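Local coordinates for kinesin-like protein KIF19 (Mus musculus, PDB 5GSZ), which walks toward microtubule plus ends and depolymerises microtubules at the tips of motile cilia, so regulating ciliary length, at residues 141-155 with 219-233. Sequence-based numbering, arbitrary orientation.
Sequences DMEYEVSMSYLEIYN and RSHAVLQVAVRQRSR
Met-142 reaches over Gln-230 with its methyl, CE lying 3.3 Å from NE2, where the start of strand 142-154 meets the end of strand 220-232, in a long antiparallel ladder within the central mixed sheet of the kinesin motor domain. Next, Glu-143 lays its CG 3.5 Å above the centre of the Arg-233 guanidinium, while its carboxylate makes long salt bridges to Arg-231 and Arg-233. Tyr-144 and Gln-230 run side by side, ring and amide planes 34° apart, and the Gln-230 amide donates to the hydroxyl, NE2 to OH 3.1 Å; Thr-138 also bonds this oxygen. A phenylalanine in place of Tyr-144 would probably leave the amide and Thr-138 without that shared oxygen. Glu-145 forms a salt bridge through OE1 to NH2 of Arg-229, the two side chains lying side by side. Val-146 and Met-148 then pack against Val-226, on the side lined by helix 123-136; a bend at chi3 (-99°) carries Met-148 CE to within 3.5 Å of Leu-224 CD1. Tyr-150 sets CD1 3.7 Å from Leu-224 CB, its hydroxyl bonded to Asn-203, close to the nucleotide-binding P-loop. Glu-152 extends to Ser-220, whose OG donates to the anti lone pair of OE2 at 2.5 Å, while OE1 holds Arg-159 and Thr-207. Finally, Asn-155 OD1 accepts from Arg-219 NH2 at 2.9 Å, the donor nearly in line with the amide C=O.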
ATOM      1  N   ASP A 141       9.749  29.789   8.242  1.00 52.94           N
ATOM      2  CA  ASP A 141       8.703  30.058   9.213  1.00 49.44           C
ATOM      3  C   ASP A 141       8.503  28.940  10.225  1.00 51.44           C
ATOM      4  O   ASP A 141       7.902  29.192  11.278  1.00 52.86           O
ATOM      5  CB  ASP A 141       7.367  30.299   8.499  1.00 54.40           C
ATOM      6  CG  ASP A 141       7.384  31.520   7.598  1.00 54.39           C
ATOM      7  OD1 ASP A 141       8.238  32.409   7.786  1.00 57.84           O
ATOM      8  OD2 ASP A 141       6.513  31.597   6.702  1.00 55.97           O
ATOM      9  N   MET A 142       8.976  27.721   9.937  1.00 50.92           N
ATOM     10  CA  MET A 142       8.593  26.533  10.690  1.00 47.06           C
ATOM     11  C   MET A 142       9.806  25.720  11.131  1.00 49.60           C
ATOM     12  O   MET A 142      10.839  25.681  10.455  1.00 51.44           O
ATOM     13  CB  MET A 142       7.683  25.639   9.858  1.00 43.66           C
ATOM     14  CG  MET A 142       6.407  26.292   9.365  1.00 46.04           C
ATOM     15  SD  MET A 142       5.232  26.713  10.677  1.00 57.96           S
ATOM     16  CE  MET A 142       3.755  26.927   9.687  1.00 42.59           C
ATOM     17  N   GLU A 143       9.664  25.060  12.279  1.00 51.23           N
ATOM     18  CA  GLU A 143      10.593  24.015  12.695  1.00 51.12           C
ATOM     19  C   GLU A 143       9.945  22.656  12.481  1.00 43.00           C
ATOM     20  O   GLU A 143       8.743  22.499  12.700  1.00 42.57           O
ATOM     21  CB  GLU A 143      11.013  24.171  14.160  1.00 51.11           C
ATOM     22  CG  GLU A 143      11.398  25.608  14.547  1.00 56.43           C
ATOM     23  CD  GLU A 143      11.334  25.876  16.054  1.00 68.06           C
ATOM     24  OE1 GLU A 143      10.824  25.004  16.793  1.00 68.48           O
ATOM     25  OE2 GLU A 143      11.790  26.969  16.470  1.00 67.43           O
ATOM     26  N   TYR A 144      10.742  21.682  12.032  1.00 46.39           N
ATOM     27  CA  TYR A 144      10.236  20.343  11.759  1.00 49.21           C
ATOM     28  C   TYR A 144      11.048  19.279  12.482  1.00 49.10           C
ATOM     29  O   TYR A 144      12.259  19.413  12.686  1.00 45.25           O
ATOM     30  CB  TYR A 144      10.207  20.007  10.262  1.00 42.11           C
ATOM     31  CG  TYR A 144       9.316  20.887   9.428  1.00 41.05           C
ATOM     32  CD1 TYR A 144       9.746  22.115   8.975  1.00 47.08           C
ATOM     33  CD2 TYR A 144       8.014  20.505   9.138  1.00 44.45           C
ATOM     34  CE1 TYR A 144       8.906  22.931   8.199  1.00 49.56           C
ATOM     35  CE2 TYR A 144       7.175  21.305   8.382  1.00 46.32           C
ATOM     36  CZ  TYR A 144       7.623  22.515   7.918  1.00 45.92           C
ATOM     37  OH  TYR A 144       6.796  23.304   7.164  1.00 46.99           O
ATOM     38  N   GLU A 145      10.339  18.226  12.882  1.00 53.08           N
ATOM     39  CA  GLU A 145      10.926  16.975  13.340  1.00 56.74           C
ATOM     40  C   GLU A 145      10.386  15.862  12.453  1.00 51.11           C
ATOM     41  O   GLU A 145       9.178  15.798  12.191  1.00 49.41           O
ATOM     42  CB  GLU A 145      10.604  16.702  14.817  1.00 55.10           C
ATOM     43  CG  GLU A 145      11.666  17.182  15.797  1.00 65.19           C
ATOM     44  CD  GLU A 145      11.248  17.011  17.256  1.00 80.09           C
ATOM     45  OE1 GLU A 145      10.062  17.248  17.583  1.00 73.97           O
ATOM     46  OE2 GLU A 145      12.109  16.608  18.074  1.00 87.23           O
ATOM     47  N   VAL A 146      11.278  15.004  11.968  1.00 49.75           N
ATOM     48  CA  VAL A 146      10.902  13.904  11.092  1.00 46.76           C
ATOM     49  C   VAL A 146      11.523  12.627  11.618  1.00 52.04           C
ATOM     50  O   VAL A 146      12.743  12.563  11.797  1.00 56.96           O
ATOM     51  CB  VAL A 146      11.366  14.139   9.648  1.00 46.71           C
ATOM     52  CG1 VAL A 146      10.822  13.045   8.764  1.00 50.67           C
ATOM     53  CG2 VAL A 146      10.949  15.485   9.172  1.00 49.66           C
ATOM     54  N   SER A 147      10.692  11.610  11.838  1.00 52.80           N
ATOM     55  CA  SER A 147      11.161  10.255  12.087  1.00 54.02           C
ATOM     56  C   SER A 147      10.425   9.281  11.175  1.00 50.05           C
ATOM     57  O   SER A 147       9.280   9.526  10.780  1.00 47.16           O
ATOM     58  CB  SER A 147      10.951   9.862  13.541  1.00 54.93           C
ATOM     59  OG  SER A 147       9.568   9.888  13.844  1.00 57.27           O
ATOM     60  N   MET A 148      11.091   8.173  10.835  1.00 52.23           N
ATOM     61  CA  MET A 148      10.453   7.101  10.075  1.00 52.38           C
ATOM     62  C   MET A 148      10.775   5.751  10.687  1.00 50.93           C
ATOM     63  O   MET A 148      11.850   5.545  11.252  1.00 58.76           O
ATOM     64  CB  MET A 148      10.878   7.068   8.610  1.00 50.34           C
ATOM     65  CG  MET A 148      12.344   6.873   8.432  1.00 54.97           C
ATOM     66  SD  MET A 148      12.796   6.673   6.708  1.00 75.15           S
ATOM     67  CE  MET A 148      12.935   4.897   6.574  1.00 56.89           C
ATOM     68  N   SER A 149       9.833   4.830  10.559  1.00 48.89           N
ATOM     69  CA  SER A 149      10.024   3.459  10.993  1.00 48.12           C
ATOM     70  C   SER A 149       9.614   2.533   9.869  1.00 47.65           C
ATOM     71  O   SER A 149       8.895   2.927   8.951  1.00 48.11           O
ATOM     72  CB  SER A 149       9.218   3.143  12.240  1.00 46.11           C
ATOM     73  OG  SER A 149       9.655   3.946  13.303  1.00 55.90           O
ATOM     74  N   TYR A 150      10.051   1.282   9.965  1.00 49.31           N
ATOM     75  CA  TYR A 150       9.780   0.306   8.911  1.00 50.52           C
ATOM     76  C   TYR A 150       9.598  -1.052   9.573  1.00 49.57           C
ATOM     77  O   TYR A 150      10.564  -1.631  10.071  1.00 51.49           O
ATOM     78  CB  TYR A 150      10.917   0.297   7.899  1.00 42.86           C
ATOM     79  CG  TYR A 150      10.650  -0.445   6.628  1.00 39.47           C
ATOM     80  CD1 TYR A 150       9.447  -0.309   5.957  1.00 44.36           C
ATOM     81  CD2 TYR A 150      11.638  -1.252   6.057  1.00 43.43           C
ATOM     82  CE1 TYR A 150       9.213  -1.000   4.744  1.00 46.15           C
ATOM     83  CE2 TYR A 150      11.426  -1.923   4.856  1.00 42.49           C
ATOM     84  CZ  TYR A 150      10.220  -1.795   4.208  1.00 43.46           C
ATOM     85  OH  TYR A 150      10.022  -2.466   3.038  1.00 44.30           O
ATOM     86  N   LEU A 151       8.370  -1.557   9.580  1.00 49.95           N
ATOM     87  CA  LEU A 151       8.031  -2.740  10.357  1.00 50.19           C
ATOM     88  C   LEU A 151       7.351  -3.783   9.469  1.00 48.16           C
ATOM     89  O   LEU A 151       6.882  -3.480   8.366  1.00 45.91           O
ATOM     90  CB  LEU A 151       7.136  -2.356  11.543  1.00 42.56           C
ATOM     91  CG  LEU A 151       5.799  -1.742  11.141  1.00 43.51           C
ATOM     92  CD1 LEU A 151       4.638  -2.639  11.518  1.00 43.79           C
ATOM     93  CD2 LEU A 151       5.657  -0.364  11.714  1.00 52.32           C
ATOM     94  N   GLU A 152       7.333  -5.027   9.951  1.00 43.63           N
ATOM     95  CA  GLU A 152       6.536  -6.078   9.344  1.00 42.89           C
ATOM     96  C   GLU A 152       5.350  -6.409  10.232  1.00 44.80           C
ATOM     97  O   GLU A 152       5.439  -6.325  11.455  1.00 46.51           O
ATOM     98  CB  GLU A 152       7.345  -7.348   9.123  1.00 47.72           C
ATOM     99  CG  GLU A 152       6.659  -8.391   8.250  1.00 48.59           C
ATOM    100  CD  GLU A 152       7.491  -9.647   8.115  1.00 55.03           C
ATOM    101  OE1 GLU A 152       7.943 -10.164   9.165  1.00 57.12           O
ATOM    102  OE2 GLU A 152       7.738 -10.077   6.960  1.00 50.93           O
ATOM    103  N   ILE A 153       4.232  -6.755   9.596  1.00 45.61           N
ATOM    104  CA  ILE A 153       3.162  -7.535  10.212  1.00 50.02           C
ATOM    105  C   ILE A 153       3.069  -8.843   9.440  1.00 49.08           C
ATOM    106  O   ILE A 153       2.780  -8.849   8.234  1.00 49.39           O
ATOM    107  CB  ILE A 153       1.809  -6.805  10.206  1.00 49.86           C
ATOM    108  CG1 ILE A 153       1.987  -5.339  10.582  1.00 45.08           C
ATOM    109  CG2 ILE A 153       0.859  -7.464  11.201  1.00 49.60           C
ATOM    110  CD1 ILE A 153       0.723  -4.535  10.386  1.00 45.76           C
ATOM    111  N   TYR A 154       3.340  -9.944  10.124  1.00 52.68           N
ATOM    112  CA  TYR A 154       3.296 -11.278   9.544  1.00 51.19           C
ATOM    113  C   TYR A 154       2.469 -12.134  10.486  1.00 54.21           C
ATOM    114  O   TYR A 154       2.878 -12.368  11.626  1.00 59.93           O
ATOM    115  CB  TYR A 154       4.699 -11.861   9.365  1.00 50.07           C
ATOM    116  CG  TYR A 154       4.658 -13.231   8.768  1.00 56.25           C
ATOM    117  CD1 TYR A 154       4.672 -13.411   7.389  1.00 59.07           C
ATOM    118  CD2 TYR A 154       4.554 -14.353   9.577  1.00 59.13           C
ATOM    119  CE1 TYR A 154       4.605 -14.674   6.843  1.00 61.68           C
ATOM    120  CE2 TYR A 154       4.484 -15.611   9.046  1.00 56.76           C
ATOM    121  CZ  TYR A 154       4.510 -15.773   7.681  1.00 63.60           C
ATOM    122  OH  TYR A 154       4.442 -17.046   7.160  1.00 65.19           O
ATOM    123  N   ASN A 155       1.319 -12.604  10.023  1.00 55.64           N
ATOM    124  CA  ASN A 155       0.428 -13.390  10.872  1.00 59.54           C
ATOM    125  C   ASN A 155       0.210 -12.679  12.203  1.00 60.27           C
ATOM    126  O   ASN A 155       0.396 -13.244  13.281  1.00 61.15           O
ATOM    127  CB  ASN A 155       0.970 -14.804  11.092  1.00 55.81           C
ATOM    128  CG  ASN A 155       0.746 -15.704   9.903  1.00 60.24           C
ATOM    129  OD1 ASN A 155      -0.196 -15.515   9.135  1.00 58.53           O
ATOM    130  ND2 ASN A 155       1.613 -16.695   9.741  1.00 65.45           N
ATOM    131  N   ARG A 219       2.583 -13.308   2.694  1.00 53.05           N
ATOM    132  CA  ARG A 219       1.724 -12.899   3.795  1.00 55.22           C
ATOM    133  C   ARG A 219       2.353 -11.811   4.658  1.00 52.43           C
ATOM    134  O   ARG A 219       1.965 -11.637   5.815  1.00 56.92           O
ATOM    135  CB  ARG A 219       1.383 -14.113   4.649  1.00 59.45           C
ATOM    136  CG  ARG A 219       1.194 -15.383   3.847  1.00 68.46           C
ATOM    137  CD  ARG A 219       0.749 -16.501   4.769  1.00 71.56           C
ATOM    138  NE  ARG A 219      -0.040 -15.958   5.868  1.00 72.00           N
ATOM    139  CZ  ARG A 219      -1.366 -15.911   5.880  1.00 76.61           C
ATOM    140  NH1 ARG A 219      -2.053 -16.388   4.853  1.00 80.47           N
ATOM    141  NH2 ARG A 219      -2.003 -15.388   6.916  1.00 73.97           N
ATOM    142  N   SER A 220       3.316 -11.083   4.128  1.00 50.91           N
ATOM    143  CA  SER A 220       4.064 -10.101   4.891  1.00 47.19           C
ATOM    144  C   SER A 220       3.615  -8.709   4.466  1.00 49.79           C
ATOM    145  O   SER A 220       3.815  -8.323   3.310  1.00 46.40           O
ATOM    146  CB  SER A 220       5.556 -10.292   4.669  1.00 48.86           C
ATOM    147  OG  SER A 220       6.253  -9.165   5.139  1.00 48.20           O
ATOM    148  N   HIS A 221       2.970  -7.975   5.391  1.00 49.55           N
ATOM    149  CA  HIS A 221       2.752  -6.539   5.229  1.00 43.96           C
ATOM    150  C   HIS A 221       4.025  -5.802   5.587  1.00 41.59           C
ATOM    151  O   HIS A 221       4.624  -6.070   6.631  1.00 43.10           O
ATOM    152  CB  HIS A 221       1.651  -6.007   6.141  1.00 44.13           C
ATOM    153  CG  HIS A 221       0.292  -6.570   5.885  1.00 50.15           C
ATOM    154  ND1 HIS A 221      -0.252  -6.674   4.624  1.00 49.19           N
ATOM    155  CD2 HIS A 221      -0.668  -6.990   6.742  1.00 48.08           C
ATOM    156  CE1 HIS A 221      -1.473  -7.170   4.711  1.00 45.82           C
ATOM    157  NE2 HIS A 221      -1.745  -7.377   5.985  1.00 49.03           N
ATOM    158  N   ALA A 222       4.424  -4.851   4.758  1.00 37.77           N
ATOM    159  CA  ALA A 222       5.534  -3.975   5.112  1.00 39.04           C
ATOM    160  C   ALA A 222       4.990  -2.562   5.293  1.00 38.36           C
ATOM    161  O   ALA A 222       4.335  -2.020   4.401  1.00 36.49           O
ATOM    162  CB  ALA A 222       6.642  -4.034   4.063  1.00 37.33           C
ATOM    163  N   VAL A 223       5.216  -1.980   6.459  1.00 39.33           N
ATOM    164  CA  VAL A 223       4.701  -0.650   6.737  1.00 40.23           C
ATOM    165  C   VAL A 223       5.875   0.280   6.963  1.00 43.71           C
ATOM    166  O   VAL A 223       6.708   0.047   7.851  1.00 42.30           O
ATOM    167  CB  VAL A 223       3.744  -0.622   7.934  1.00 42.80           C
ATOM    168  CG1 VAL A 223       3.106   0.747   8.006  1.00 44.15           C
ATOM    169  CG2 VAL A 223       2.664  -1.723   7.811  1.00 40.37           C
ATOM    170  N   LEU A 224       5.947   1.318   6.147  1.00 39.33           N
ATOM    171  CA  LEU A 224       6.843   2.439   6.368  1.00 42.19           C
ATOM    172  C   LEU A 224       5.991   3.624   6.836  1.00 45.61           C
ATOM    173  O   LEU A 224       5.078   4.071   6.122  1.00 41.23           O
ATOM    174  CB  LEU A 224       7.620   2.757   5.088  1.00 40.32           C
ATOM    175  CG  LEU A 224       8.607   3.909   5.238  1.00 45.05           C
ATOM    176  CD1 LEU A 224       9.732   3.459   6.113  1.00 47.90           C
ATOM    177  CD2 LEU A 224       9.126   4.365   3.893  1.00 46.71           C
ATOM    178  N   GLN A 225       6.243   4.099   8.051  1.00 47.29           N
ATOM    179  CA  GLN A 225       5.535   5.266   8.553  1.00 48.93           C
ATOM    180  C   GLN A 225       6.504   6.405   8.807  1.00 45.06           C
ATOM    181  O   GLN A 225       7.616   6.194   9.288  1.00 45.18           O
ATOM    182  CB  GLN A 225       4.731   4.966   9.810  1.00 49.01           C
ATOM    183  CG  GLN A 225       5.351   4.019  10.785  1.00 58.43           C
ATOM    184  CD  GLN A 225       4.779   4.241  12.184  1.00 72.06           C
ATOM    185  OE1 GLN A 225       4.238   5.327  12.486  1.00 64.76           O
ATOM    186  NE2 GLN A 225       4.851   3.205  13.030  1.00 66.36           N
ATOM    187  N   VAL A 226       6.074   7.602   8.431  1.00 43.97           N
ATOM    188  CA  VAL A 226       6.843   8.826   8.578  1.00 47.39           C
ATOM    189  C   VAL A 226       6.000   9.805   9.374  1.00 44.14           C
ATOM    190  O   VAL A 226       4.885  10.144   8.962  1.00 41.08           O
ATOM    191  CB  VAL A 226       7.219   9.440   7.222  1.00 45.34           C
ATOM    192  CG1 VAL A 226       8.099  10.675   7.432  1.00 42.32           C
ATOM    193  CG2 VAL A 226       7.887   8.417   6.350  1.00 40.56           C
ATOM    194  N   ALA A 227       6.536  10.265  10.501  1.00 48.23           N
ATOM    195  CA  ALA A 227       5.895  11.261  11.350  1.00 46.10           C
ATOM    196  C   ALA A 227       6.562  12.614  11.134  1.00 45.23           C
ATOM    197  O   ALA A 227       7.776  12.680  10.919  1.00 49.46           O
ATOM    198  CB  ALA A 227       5.993  10.844  12.812  1.00 39.41           C
ATOM    199  N   VAL A 228       5.771  13.691  11.172  1.00 43.44           N
ATOM    200  CA  VAL A 228       6.274  15.053  10.928  1.00 46.21           C
ATOM    201  C   VAL A 228       5.604  16.015  11.906  1.00 48.10           C
ATOM    202  O   VAL A 228       4.390  16.244  11.827  1.00 49.99           O
ATOM    203  CB  VAL A 228       6.041  15.528   9.483  1.00 42.14           C
ATOM    204  CG1 VAL A 228       6.516  16.943   9.321  1.00 42.62           C
ATOM    205  CG2 VAL A 228       6.758  14.628   8.486  1.00 46.59           C
ATOM    206  N   ARG A 229       6.382  16.596  12.808  1.00 47.78           N
ATOM    207  CA  ARG A 229       5.878  17.630  13.695  1.00 47.61           C
ATOM    208  C   ARG A 229       6.279  19.012  13.175  1.00 46.66           C
ATOM    209  O   ARG A 229       7.379  19.202  12.647  1.00 45.52           O
ATOM    210  CB  ARG A 229       6.374  17.414  15.124  1.00 50.81           C
ATOM    211  CG  ARG A 229       5.585  18.198  16.157  1.00 54.80           C
ATOM    212  CD  ARG A 229       5.651  17.543  17.502  1.00 65.28           C
ATOM    213  NE  ARG A 229       7.016  17.471  18.018  1.00 77.35           N
ATOM    214  CZ  ARG A 229       7.381  16.688  19.032  1.00 85.13           C
ATOM    215  NH1 ARG A 229       6.475  15.918  19.624  1.00 81.67           N
ATOM    216  NH2 ARG A 229       8.646  16.671  19.454  1.00 83.71           N
ATOM    217  N   GLN A 230       5.352  19.963  13.287  1.00 49.11           N
ATOM    218  CA  GLN A 230       5.483  21.298  12.713  1.00 47.56           C
ATOM    219  C   GLN A 230       5.057  22.307  13.763  1.00 50.39           C
ATOM    220  O   GLN A 230       3.885  22.331  14.162  1.00 52.36           O
ATOM    221  CB  GLN A 230       4.619  21.465  11.456  1.00 40.48           C
ATOM    222  CG  GLN A 230       4.908  22.728  10.650  1.00 43.09           C
ATOM    223  CD  GLN A 230       3.748  23.124   9.719  1.00 50.22           C
ATOM    224  OE1 GLN A 230       2.592  22.798   9.986  1.00 49.63           O
ATOM    225  NE2 GLN A 230       4.065  23.793   8.604  1.00 46.62           N
ATOM    226  N   ARG A 231       5.994  23.137  14.203  1.00 45.42           N
ATOM    227  CA  ARG A 231       5.674  24.248  15.080  1.00 49.50           C
ATOM    228  C   ARG A 231       6.218  25.533  14.470  1.00 50.81           C
ATOM    229  O   ARG A 231       7.199  25.526  13.720  1.00 51.02           O
ATOM    230  CB  ARG A 231       6.225  24.032  16.515  1.00 48.32           C
ATOM    231  CG  ARG A 231       7.655  24.488  16.720  1.00 53.26           C
ATOM    232  CD  ARG A 231       8.126  24.214  18.127  1.00 59.42           C
ATOM    233  NE  ARG A 231       8.292  22.783  18.350  1.00 66.62           N
ATOM    234  CZ  ARG A 231       7.537  22.079  19.184  1.00 66.55           C
ATOM    235  NH1 ARG A 231       6.567  22.691  19.862  1.00 65.96           N
ATOM    236  NH2 ARG A 231       7.743  20.773  19.332  1.00 60.23           N
ATOM    237  N   SER A 232       5.558  26.638  14.799  1.00 55.28           N
ATOM    238  CA  SER A 232       5.940  27.954  14.311  1.00 49.73           C
ATOM    239  C   SER A 232       7.198  28.458  15.006  1.00 46.75           C
ATOM    240  O   SER A 232       7.502  28.107  16.147  1.00 51.34           O
ATOM    241  CB  SER A 232       4.795  28.937  14.537  1.00 48.39           C
ATOM    242  OG  SER A 232       5.108  30.236  14.083  1.00 53.99           O
ATOM    243  N   ARG A 233       7.936  29.288  14.298  1.00 47.06           N
ATOM    244  CA  ARG A 233       9.092  29.946  14.872  1.00 50.77           C
ATOM    245  C   ARG A 233       8.723  31.247  15.573  1.00 51.10           C
ATOM    246  O   ARG A 233       9.561  31.808  16.287  1.00 51.67           O
ATOM    247  CB  ARG A 233      10.136  30.218  13.774  1.00 52.95           C
ATOM    248  CG  ARG A 233      10.721  28.980  13.124  1.00 47.47           C
ATOM    249  CD  ARG A 233      11.814  29.318  12.130  1.00 48.36           C
ATOM    250  NE  ARG A 233      12.419  28.103  11.599  1.00 50.99           N
ATOM    251  CZ  ARG A 233      13.392  27.435  12.204  1.00 48.89           C
ATOM    252  NH1 ARG A 233      13.878  27.873  13.350  1.00 51.09           N
ATOM    253  NH2 ARG A 233      13.868  26.331  11.667  1.00 43.67           N
TER